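Local structure of acyl-CoA synthetase (AMP-forming)/AMP-acid ligase II-like protein (Dyadobacter fermentans, 4GS5) at residues E32-G37 with G99-W104; Q177-T182 with T232-E237; G279-C284 with K333-T338. The protein probably acts as an AMP-forming acyl-CoA synthetase, using ATP to activate a carboxylic acid, perhaps a medium-chain fatty acid, for transfer to coenzyme A. All blocks are in the same frame, centred on the assembly; numbering follows the deposited sequence.

Contact 1. Residues E32-G37 with G99-W104; sequences EKWLGG and GMELDW. With EDO (1,2-ethanediol), chain U.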
loop_
_atom_site.group_PDB
_atom_site.type_symbol
_atom_site.label_atom_id
_atom_site.label_comp_id
_atom_site.label_asym_id
_atom_site.label_seq_id
_atom_site.Cartn_x
_atom_site.Cartn_y
_atom_site.Cartn_z
ATOM N N GLU A 32 16.915 24.424 -5.539
ATOM C CA GLU A 32 17.669 25.566 -5.054
ATOM C C GLU A 32 17.594 25.595 -3.531
ATOM O O GLU A 32 18.606 25.781 -2.861
ATOM C CB GLU A 32 17.129 26.857 -5.662
ATOM C CG GLU A 32 17.538 27.049 -7.120
ATOM C CD GLU A 32 18.970 27.568 -7.278
ATOM O OE1 GLU A 32 19.179 28.796 -7.112
ATOM O OE2 GLU A 32 19.879 26.753 -7.570
ATOM N N LYS A 33 16.401 25.376 -2.981
ATOM C CA LYS A 33 16.247 25.388 -1.527
ATOM C C LYS A 33 17.010 24.237 -0.852
ATOM O O LYS A 33 17.666 24.437 0.179
ATOM C CB LYS A 33 14.767 25.383 -1.111
ATOM C CG LYS A 33 14.584 25.595 0.388
ATOM C CD LYS A 33 13.129 25.556 0.844
ATOM C CE LYS A 33 13.066 25.713 2.368
ATOM N NZ LYS A 33 11.703 25.541 2.944
ATOM N N TRP A 34 16.931 23.040 -1.429
ATOM C CA TRP A 34 17.672 21.908 -0.883
ATOM C C TRP A 34 19.169 22.221 -0.795
ATOM O O TRP A 34 19.782 22.092 0.270
ATOM C CB TRP A 34 17.453 20.643 -1.715
ATOM C CG TRP A 34 18.182 19.455 -1.155
ATOM C CD1 TRP A 34 19.426 19.019 -1.498
ATOM C CD2 TRP A 34 17.709 18.565 -0.142
ATOM N NE1 TRP A 34 19.759 17.911 -0.762
ATOM C CE2 TRP A 34 18.723 17.611 0.078
ATOM C CE3 TRP A 34 16.527 18.482 0.601
ATOM C CZ2 TRP A 34 18.586 16.578 1.009
ATOM C CZ3 TRP A 34 16.394 17.458 1.525
ATOM C CH2 TRP A 34 17.414 16.516 1.718
ATOM N N LEU A 35 19.746 22.629 -1.923
ATOM C CA LEU A 35 21.170 22.950 -2.003
ATOM C C LEU A 35 21.576 24.067 -1.041
ATOM O O LEU A 35 22.696 24.074 -0.523
ATOM C CB LEU A 35 21.557 23.315 -3.442
ATOM C CG LEU A 35 21.268 22.221 -4.482
ATOM C CD1 LEU A 35 21.587 22.704 -5.889
ATOM C CD2 LEU A 35 22.038 20.939 -4.164
ATOM N N GLY A 36 20.663 25.005 -0.800
ATOM C CA GLY A 36 20.925 26.129 0.082
ATOM C C GLY A 36 21.136 25.745 1.539
ATOM O O GLY A 36 21.721 26.510 2.303
ATOM N N GLY A 37 20.639 24.576 1.938
ATOM C CA GLY A 37 20.904 24.059 3.273
ATOM C C GLY A 37 19.722 24.025 4.231
ATOM O O GLY A 37 19.881 23.644 5.396
ATOM N N GLY A 99 17.977 12.254 -6.486
ATOM C CA GLY A 99 18.856 12.775 -7.518
ATOM C C GLY A 99 19.999 13.628 -6.996
ATOM O O GLY A 99 21.134 13.504 -7.462
HETATM N N MSE A 100 19.715 14.507 -6.038
HETATM C CA MSE A 100 20.753 15.398 -5.533
HETATM C C MSE A 100 21.641 14.721 -4.497
HETATM O O MSE A 100 22.835 15.005 -4.407
HETATM C CB MSE A 100 20.144 16.669 -4.952
HETATM C CG MSE A 100 19.631 17.636 -5.991
HETATM SE SE MSE A 100 18.867 19.155 -5.086
HETATM C CE MSE A 100 17.376 18.284 -4.188
ATOM N N GLU A 101 21.055 13.834 -3.704
ATOM C CA GLU A 101 21.830 13.123 -2.700
ATOM C C GLU A 101 22.730 12.055 -3.312
ATOM O O GLU A 101 23.818 11.798 -2.807
ATOM C CB GLU A 101 20.909 12.510 -1.651
ATOM C CG GLU A 101 20.327 13.540 -0.714
ATOM C CD GLU A 101 21.407 14.198 0.124
ATOM O OE1 GLU A 101 21.840 13.572 1.119
ATOM O OE2 GLU A 101 21.832 15.324 -0.221
ATOM N N LEU A 102 22.283 11.465 -4.415
ATOM C CA LEU A 102 22.926 10.275 -4.982
ATOM C C LEU A 102 23.648 10.583 -6.298
ATOM O O LEU A 102 24.211 9.692 -6.924
ATOM C CB LEU A 102 21.880 9.165 -5.183
ATOM C CG LEU A 102 21.135 8.740 -3.903
ATOM C CD1 LEU A 102 20.008 7.724 -4.161
ATOM C CD2 LEU A 102 22.104 8.185 -2.872
ATOM N N ASP A 103 23.623 11.853 -6.704
ATOM C CA ASP A 103 24.283 12.307 -7.937
ATOM C C ASP A 103 23.698 11.622 -9.174
ATOM O O ASP A 103 24.419 10.988 -9.954
ATOM C CB ASP A 103 25.798 12.060 -7.895
ATOM C CG ASP A 103 26.495 12.830 -6.792
ATOM O OD1 ASP A 103 25.982 13.885 -6.361
ATOM O OD2 ASP A 103 27.582 12.375 -6.371
ATOM N N TRP A 104 22.390 11.731 -9.355
ATOM C CA TRP A 104 21.788 11.169 -10.552
ATOM C C TRP A 104 21.683 12.245 -11.613
ATOM O O TRP A 104 21.678 13.427 -11.297
ATOM C CB TRP A 104 20.380 10.667 -10.266
ATOM C CG TRP A 104 20.269 9.504 -9.331
ATOM C CD1 TRP A 104 21.283 8.752 -8.799
ATOM C CD2 TRP A 104 19.050 8.974 -8.801
ATOM N NE1 TRP A 104 20.754 7.772 -7.976
ATOM C CE2 TRP A 104 19.387 7.892 -7.961
ATOM C CE3 TRP A 104 17.701 9.309 -8.967
ATOM C CZ2 TRP A 104 18.422 7.138 -7.284
ATOM C CZ3 TRP A 104 16.731 8.552 -8.290
ATOM C CH2 TRP A 104 17.107 7.487 -7.455
HETATM C C1 EDO U . 9.940 23.713 0.484
HETATM O O1 EDO U . 9.434 24.398 1.647
HETATM C C2 EDO U . 9.273 24.274 -0.763
HETATM O O2 EDO U . 10.137 24.164 -1.886
HETATM O O HOH W 1 22.908 17.136 -1.794
#
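Trp34 and Met100, a selenomethionine, form a Met-aromatic contact that joins the C-terminal turns of helices 22-36 and 90-102. The selenium lies 4.4 Å from the centroid of the five-membered ring of Trp34 and 53° off its normal, an oblique position over neither face nor edge. The Met100 chain runs straight out to SE and then bends (chi3 -65°), which turns the terminal methyl in toward the root of the indole. Packing there is tight: CE of Met100 stands 3.3 Å from CG of Trp34 and almost as near its CB.

Apolar contact continues on Leu35, whose CD2 touches the selenium of Met100 at 3.8 Å. Met100 also packs on Phe30 and Met31 in the preceding turn of the first helix. Around the indole, Leu62 and Val97 add further apolar cover, and Phe41 meets the ring. Arg59 makes a cation-pi contact with the indole and also bonds through NH1 to Trp34 O at the helix end.

That end is closed by a Schellman motif, in which N of Gly37, a residue with positive phi, bonds Trp34 O and, weakly, Lys33 O. Lys33 extends away from the interface, its NZ bonded to Glu40 O and to a 1,2-ethanediol probably taken up from the crystallisation liquor.

The polar part lies at the indole edge. Bent at chi2, the Glu101 side chain crosses that of Trp34 at about a right angle and sets OE2 at the indole edge, in the ring plane, where NE1 of Trp34 makes a weak hydrogen bond to OE2 of Glu101 (3.4 Å, 146°). A water links these two groups and the backbone: it donates to Glu101 OE2 at 2.6 Å and weakly to Met100 O, while accepting a weak bond from Trp34 NE1.

Contact 2. Residues Q177-T182 with T232-E237; sequences QSYGMT and TNDLVE
With chi1 at 172°, Tyr179 swings its ring beside its own carbonyl carbon and out toward strand 230-238, while Asp234, its CG opposite the carbonyl carbon (chi1 -67°), reaches back from the other side. The two side chains approach from opposite directions and meet in a single short hydrogen bond: OH of Tyr179 donates to OD2 of Asp234 over 2.6 Å. OD2 sits at the edge of the phenol, in its plane, and accepts the hydrogen bond through its anti lone pair, turned away from OD1. The carboxylate itself is twisted 61° from the ring.

Thr232 packs beside this bond. Its methyl CG2 lies 3.6 Å from OH of Tyr179 and 4.2 Å from SE of the selenomethionine Met181, whose chain, bent at two torsions, comes in at about a right angle to the threonine. The hydroxyl of Thr232 faces elsewhere: OG1 accepts from Asp234 N (3.1 Å), an ST turn, and is also bonded to Leu218 O in strand 217-221. This turn helps to place the backbone from which Asp234 projects.

Phe243 meets the Tyr179 ring edge to face, and Tyr202 also contacts it. OD1 of Asp234 has a weak hydrogen bond from Trp245 NE1.

The Tyr-Gly-Met-Thr run matches the start of the YGxTE (A5) motif of adenylate-forming enzymes, and Thr-Asn-Asp resembles the A7 element, whose aspartate binds the ribose of the nucleotide in relatives; Asp234 may correspond to it. The bond between them thus ties two probable nucleotide-site elements together across strands that share no direct backbone pairing. Chemically, with its oxygens engaged by different aromatic donors, strongly at OD2 and weakly at OD1, the carboxylate has its rotation restricted.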
loop_
_atom_site.group_PDB
_atom_site.type_symbol
_atom_site.label_atom_id
_atom_site.label_comp_id
_atom_site.label_asym_id
_atom_site.label_seq_id
_atom_site.Cartn_x
_atom_site.Cartn_y
_atom_site.Cartn_z
ATOM N N GLN A 177 7.636 -2.906 -5.851
ATOM C CA GLN A 177 6.556 -2.053 -5.368
ATOM C C GLN A 177 6.840 -1.630 -3.930
ATOM O O GLN A 177 7.283 -2.443 -3.122
ATOM C CB GLN A 177 5.173 -2.730 -5.484
ATOM C CG GLN A 177 4.018 -1.761 -5.129
ATOM C CD GLN A 177 2.677 -2.169 -5.718
ATOM O OE1 GLN A 177 2.409 -3.347 -5.911
ATOM N NE2 GLN A 177 1.839 -1.181 -6.030
ATOM N N SER A 178 6.602 -0.355 -3.632
ATOM C CA SER A 178 6.873 0.217 -2.309
ATOM C C SER A 178 5.773 -0.091 -1.303
ATOM O O SER A 178 4.595 -0.204 -1.664
ATOM C CB SER A 178 6.944 1.745 -2.410
ATOM O OG SER A 178 8.012 2.143 -3.244
ATOM N N TYR A 179 6.159 -0.206 -0.042
ATOM C CA TYR A 179 5.212 -0.064 1.060
ATOM C C TYR A 179 5.676 1.139 1.868
ATOM O O TYR A 179 6.840 1.210 2.249
ATOM C CB TYR A 179 5.207 -1.311 1.948
ATOM C CG TYR A 179 4.385 -1.158 3.223
ATOM C CD1 TYR A 179 3.034 -1.469 3.244
ATOM C CD2 TYR A 179 4.980 -0.730 4.414
ATOM C CE1 TYR A 179 2.281 -1.348 4.421
ATOM C CE2 TYR A 179 4.244 -0.606 5.584
ATOM C CZ TYR A 179 2.899 -0.920 5.585
ATOM O OH TYR A 179 2.172 -0.801 6.750
ATOM N N GLY A 180 4.786 2.096 2.102
ATOM C CA GLY A 180 5.149 3.284 2.850
ATOM C C GLY A 180 3.931 4.130 3.145
ATOM O O GLY A 180 2.795 3.720 2.883
HETATM N N MSE A 181 4.166 5.304 3.724
HETATM C CA MSE A 181 3.100 6.238 4.030
HETATM C C MSE A 181 3.738 7.626 4.183
HETATM O O MSE A 181 4.960 7.737 4.301
HETATM C CB MSE A 181 2.432 5.815 5.328
HETATM C CG MSE A 181 3.382 5.856 6.521
HETATM SE SE MSE A 181 3.223 4.317 7.731
HETATM C CE MSE A 181 3.612 2.874 6.482
ATOM N N THR A 182 2.929 8.679 4.196
ATOM C CA THR A 182 3.483 10.023 4.330
ATOM C C THR A 182 4.273 10.160 5.635
ATOM O O THR A 182 5.316 10.822 5.659
ATOM C CB THR A 182 2.402 11.136 4.225
ATOM O OG1 THR A 182 1.768 11.314 5.495
ATOM C CG2 THR A 182 1.357 10.782 3.196
ATOM N N THR A 232 0.962 1.325 12.595
ATOM C CA THR A 232 -0.031 1.168 11.530
ATOM C C THR A 232 -1.221 0.401 12.074
ATOM O O THR A 232 -1.201 -0.052 13.221
ATOM C CB THR A 232 0.511 0.392 10.321
ATOM O OG1 THR A 232 0.714 -0.989 10.677
ATOM C CG2 THR A 232 1.820 0.999 9.835
ATOM N N ASN A 233 -2.261 0.262 11.258
ATOM C CA ASN A 233 -3.346 -0.654 11.587
ATOM C C ASN A 233 -3.309 -1.830 10.606
ATOM O O ASN A 233 -4.326 -2.488 10.371
ATOM C CB ASN A 233 -4.709 0.054 11.561
ATOM C CG ASN A 233 -4.830 1.154 12.617
ATOM O OD1 ASN A 233 -4.521 0.939 13.788
ATOM N ND2 ASN A 233 -5.292 2.339 12.201
ATOM N N ASP A 234 -2.131 -2.084 10.031
ATOM C CA ASP A 234 -1.936 -3.253 9.173
ATOM C C ASP A 234 -1.531 -4.498 9.961
ATOM O O ASP A 234 -0.426 -4.568 10.497
ATOM C CB ASP A 234 -0.870 -2.987 8.099
ATOM C CG ASP A 234 -1.307 -1.950 7.074
ATOM O OD1 ASP A 234 -2.517 -1.853 6.782
ATOM O OD2 ASP A 234 -0.434 -1.231 6.563
ATOM N N LEU A 235 -2.427 -5.479 10.012
ATOM C CA LEU A 235 -2.098 -6.814 10.510
ATOM C C LEU A 235 -1.060 -7.480 9.591
ATOM O O LEU A 235 -1.278 -7.614 8.380
ATOM C CB LEU A 235 -3.370 -7.659 10.521
ATOM C CG LEU A 235 -3.577 -8.762 11.538
ATOM C CD1 LEU A 235 -3.661 -8.179 12.945
ATOM C CD2 LEU A 235 -4.852 -9.526 11.187
ATOM N N VAL A 236 0.055 -7.926 10.165
ATOM C CA VAL A 236 1.138 -8.496 9.372
ATOM C C VAL A 236 1.721 -9.740 10.036
ATOM O O VAL A 236 1.524 -9.979 11.212
ATOM C CB VAL A 236 2.293 -7.473 9.137
ATOM C CG1 VAL A 236 1.745 -6.170 8.491
ATOM C CG2 VAL A 236 3.023 -7.146 10.441
ATOM N N GLU A 237 2.460 -10.521 9.271
ATOM C CA GLU A 237 3.310 -11.532 9.864
ATOM C C GLU A 237 4.727 -11.219 9.456
ATOM O O GLU A 237 5.035 -11.170 8.266
ATOM C CB GLU A 237 2.913 -12.921 9.373
ATOM C CG GLU A 237 1.725 -13.501 10.103
ATOM C CD GLU A 237 2.104 -14.115 11.446
ATOM O OE1 GLU A 237 3.314 -14.145 11.777
ATOM O OE2 GLU A 237 1.190 -14.569 12.169
#

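Contact 3. Residues G279-C284 with K333-T338; sequences GNAFFC and KAFAKT. With EDO (1,2-ethanediol), chain P; EDO (1,2-ethanediol), chain R.
Phe283 points the edge of its ring at the face of Phe335, a T-shaped (edge-to-face) stack with centroids 5.0 Å apart and planes inclined at 66°. CE2 of Phe283 stands over the centre of the Phe335 ring, 3.7 Å above its plane, so an aromatic C-H is directed into the pi cloud. The two side chains slide past each other in opposite directions; with chi1 of 60°, Phe283 holds its ring between its own backbone N and carbonyl carbon. Ala281 completes this first shell, its CB lying 3.9 Å from CE2 of Phe335 in an oblique approach, while the backbone N of Phe282 comes near the edge of the same ring.

Farther out, Thr348 of helix 345-351 and Ile343 touch both phenylalanines, and Val299 of strand 295-301 packs on Phe335. Glu301 accepts a hydrogen bond from Phe335 N, and its backbone pairs with Ala281, so one residue positions both sides of the contact. Phe282 turns the other way and stacks on Phe273 of helix 262-276. Its backbone N and O both bond O1 of a 1,2-ethanediol, probably from the crystallisation liquor, and N of Lys333 holds a second such molecule.

The contact fastens the loop after strand 329-332 to strand 282-289 within the small C-terminal domain of the family. OG1 of Thr338, at the end of 333-338, bonds Lys342 N in a region resembling the A10 motif of relatives. As no hydrogen bond joins the segments directly, their direct contact rests on the aromatic stack and dispersion, while polar links run indirectly through Glu301.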
loop_
_atom_site.group_PDB
_atom_site.type_symbol
_atom_site.label_atom_id
_atom_site.label_comp_id
_atom_site.label_asym_id
_atom_site.label_seq_id
_atom_site.Cartn_x
_atom_site.Cartn_y
_atom_site.Cartn_z
ATOM N N GLY A 279 -34.429 -13.398 5.185
ATOM C CA GLY A 279 -34.287 -11.955 5.163
ATOM C C GLY A 279 -33.665 -11.402 6.430
ATOM O O GLY A 279 -33.303 -10.228 6.482
ATOM N N ASN A 280 -33.549 -12.244 7.453
ATOM C CA ASN A 280 -32.951 -11.833 8.716
ATOM C C ASN A 280 -31.542 -11.304 8.513
ATOM O O ASN A 280 -30.742 -11.892 7.772
ATOM C CB ASN A 280 -32.886 -13.006 9.691
ATOM C CG ASN A 280 -34.213 -13.704 9.854
ATOM O OD1 ASN A 280 -34.743 -14.285 8.906
ATOM N ND2 ASN A 280 -34.751 -13.671 11.066
ATOM N N ALA A 281 -31.223 -10.199 9.170
ATOM C CA ALA A 281 -29.860 -9.693 9.109
ATOM C C ALA A 281 -28.980 -10.651 9.907
ATOM O O ALA A 281 -29.479 -11.400 10.750
ATOM C CB ALA A 281 -29.785 -8.279 9.670
ATOM N N PHE A 282 -27.679 -10.642 9.639
ATOM C CA PHE A 282 -26.770 -11.505 10.371
ATOM C C PHE A 282 -25.358 -10.946 10.262
ATOM O O PHE A 282 -25.065 -10.121 9.395
ATOM C CB PHE A 282 -26.783 -12.914 9.772
ATOM C CG PHE A 282 -26.058 -12.997 8.452
ATOM C CD1 PHE A 282 -24.720 -13.364 8.399
ATOM C CD2 PHE A 282 -26.701 -12.649 7.268
ATOM C CE1 PHE A 282 -24.034 -13.413 7.182
ATOM C CE2 PHE A 282 -26.020 -12.689 6.047
ATOM C CZ PHE A 282 -24.685 -13.078 6.011
ATOM N N PHE A 283 -24.480 -11.408 11.140
ATOM C CA PHE A 283 -23.056 -11.162 10.961
ATOM C C PHE A 283 -22.269 -12.249 11.669
ATOM O O PHE A 283 -22.659 -12.730 12.744
ATOM C CB PHE A 283 -22.638 -9.753 11.444
ATOM C CG PHE A 283 -22.913 -9.493 12.908
ATOM C CD1 PHE A 283 -21.949 -9.777 13.874
ATOM C CD2 PHE A 283 -24.129 -8.968 13.315
ATOM C CE1 PHE A 283 -22.192 -9.539 15.212
ATOM C CE2 PHE A 283 -24.389 -8.732 14.666
ATOM C CZ PHE A 283 -23.415 -9.007 15.615
ATOM N N CYS A 284 -21.182 -12.666 11.039
ATOM C CA CYS A 284 -20.242 -13.548 11.700
ATOM C C CYS A 284 -19.472 -12.755 12.738
ATOM O O CYS A 284 -19.214 -11.565 12.563
ATOM C CB CYS A 284 -19.288 -14.169 10.684
ATOM S SG CYS A 284 -20.079 -15.481 9.756
ATOM N N LYS A 333 -32.764 -10.389 19.604
ATOM C CA LYS A 333 -34.057 -9.769 19.342
ATOM C C LYS A 333 -33.907 -8.559 18.426
ATOM O O LYS A 333 -34.671 -8.394 17.472
ATOM C CB LYS A 333 -34.746 -9.379 20.652
ATOM N N ALA A 334 -32.914 -7.721 18.712
ATOM C CA ALA A 334 -32.613 -6.567 17.874
ATOM C C ALA A 334 -31.121 -6.250 17.908
ATOM O O ALA A 334 -30.492 -6.275 18.974
ATOM C CB ALA A 334 -33.434 -5.344 18.304
ATOM N N PHE A 335 -30.550 -5.987 16.734
ATOM C CA PHE A 335 -29.146 -5.604 16.656
ATOM C C PHE A 335 -28.990 -4.184 17.174
ATOM O O PHE A 335 -29.803 -3.325 16.870
ATOM C CB PHE A 335 -28.629 -5.673 15.221
ATOM C CG PHE A 335 -28.376 -7.071 14.729
ATOM C CD1 PHE A 335 -28.484 -8.164 15.587
ATOM C CD2 PHE A 335 -28.010 -7.292 13.404
ATOM C CE1 PHE A 335 -28.246 -9.458 15.127
ATOM C CE2 PHE A 335 -27.768 -8.578 12.936
ATOM C CZ PHE A 335 -27.889 -9.665 13.800
ATOM N N ALA A 336 -27.941 -3.950 17.953
ATOM C CA ALA A 336 -27.588 -2.605 18.388
ATOM C C ALA A 336 -27.093 -1.806 17.200
ATOM O O ALA A 336 -26.394 -2.333 16.332
ATOM C CB ALA A 336 -26.521 -2.654 19.466
ATOM N N LYS A 337 -27.453 -0.529 17.157
ATOM C CA LYS A 337 -27.057 0.302 16.034
ATOM C C LYS A 337 -26.339 1.572 16.470
ATOM O O LYS A 337 -26.659 2.153 17.509
ATOM C CB LYS A 337 -28.262 0.621 15.152
ATOM C CG LYS A 337 -28.260 -0.165 13.861
ATOM C CD LYS A 337 -29.626 -0.731 13.556
ATOM C CE LYS A 337 -29.535 -1.757 12.441
ATOM N NZ LYS A 337 -30.823 -2.480 12.257
ATOM N N THR A 338 -25.356 1.975 15.677
ATOM C CA THR A 338 -24.601 3.195 15.935
ATOM C C THR A 338 -25.468 4.418 15.648
ATOM O O THR A 338 -26.670 4.292 15.403
ATOM C CB THR A 338 -23.360 3.271 15.045
ATOM O OG1 THR A 338 -23.766 3.506 13.692
ATOM C CG2 THR A 338 -22.563 1.968 15.125
HETATM C C1 EDO P . -26.477 -7.504 6.732
HETATM O O1 EDO P . -26.924 -8.824 7.089
HETATM C C2 EDO P . -27.352 -6.445 7.387
HETATM O O2 EDO P . -28.649 -6.562 6.812
HETATM C C1 EDO R . -29.844 -10.100 23.174
HETATM O O1 EDO R . -29.163 -8.913 23.589
HETATM C C2 EDO R . -31.026 -9.692 22.314
HETATM O O2 EDO R . -31.862 -10.836 22.112
#

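The three contacts follow one another along the chain and share no helix or strand. The centre of contact 2 lies about 6 Å from that of the chain, whereas the centres of contacts 1 and 3 lie about 28 and 32 Å from it, on opposite sides and about 58 Å apart. All three are partly buried. Chemistry changes with position: contact 1 joins two helix ends by apolar packing with a weak, hydrated polar fringe, contact 2 spans two strands of the central region mainly through one strong side-chain bond, and contact 3 packs a loop on an edge strand wholly by apolar contact.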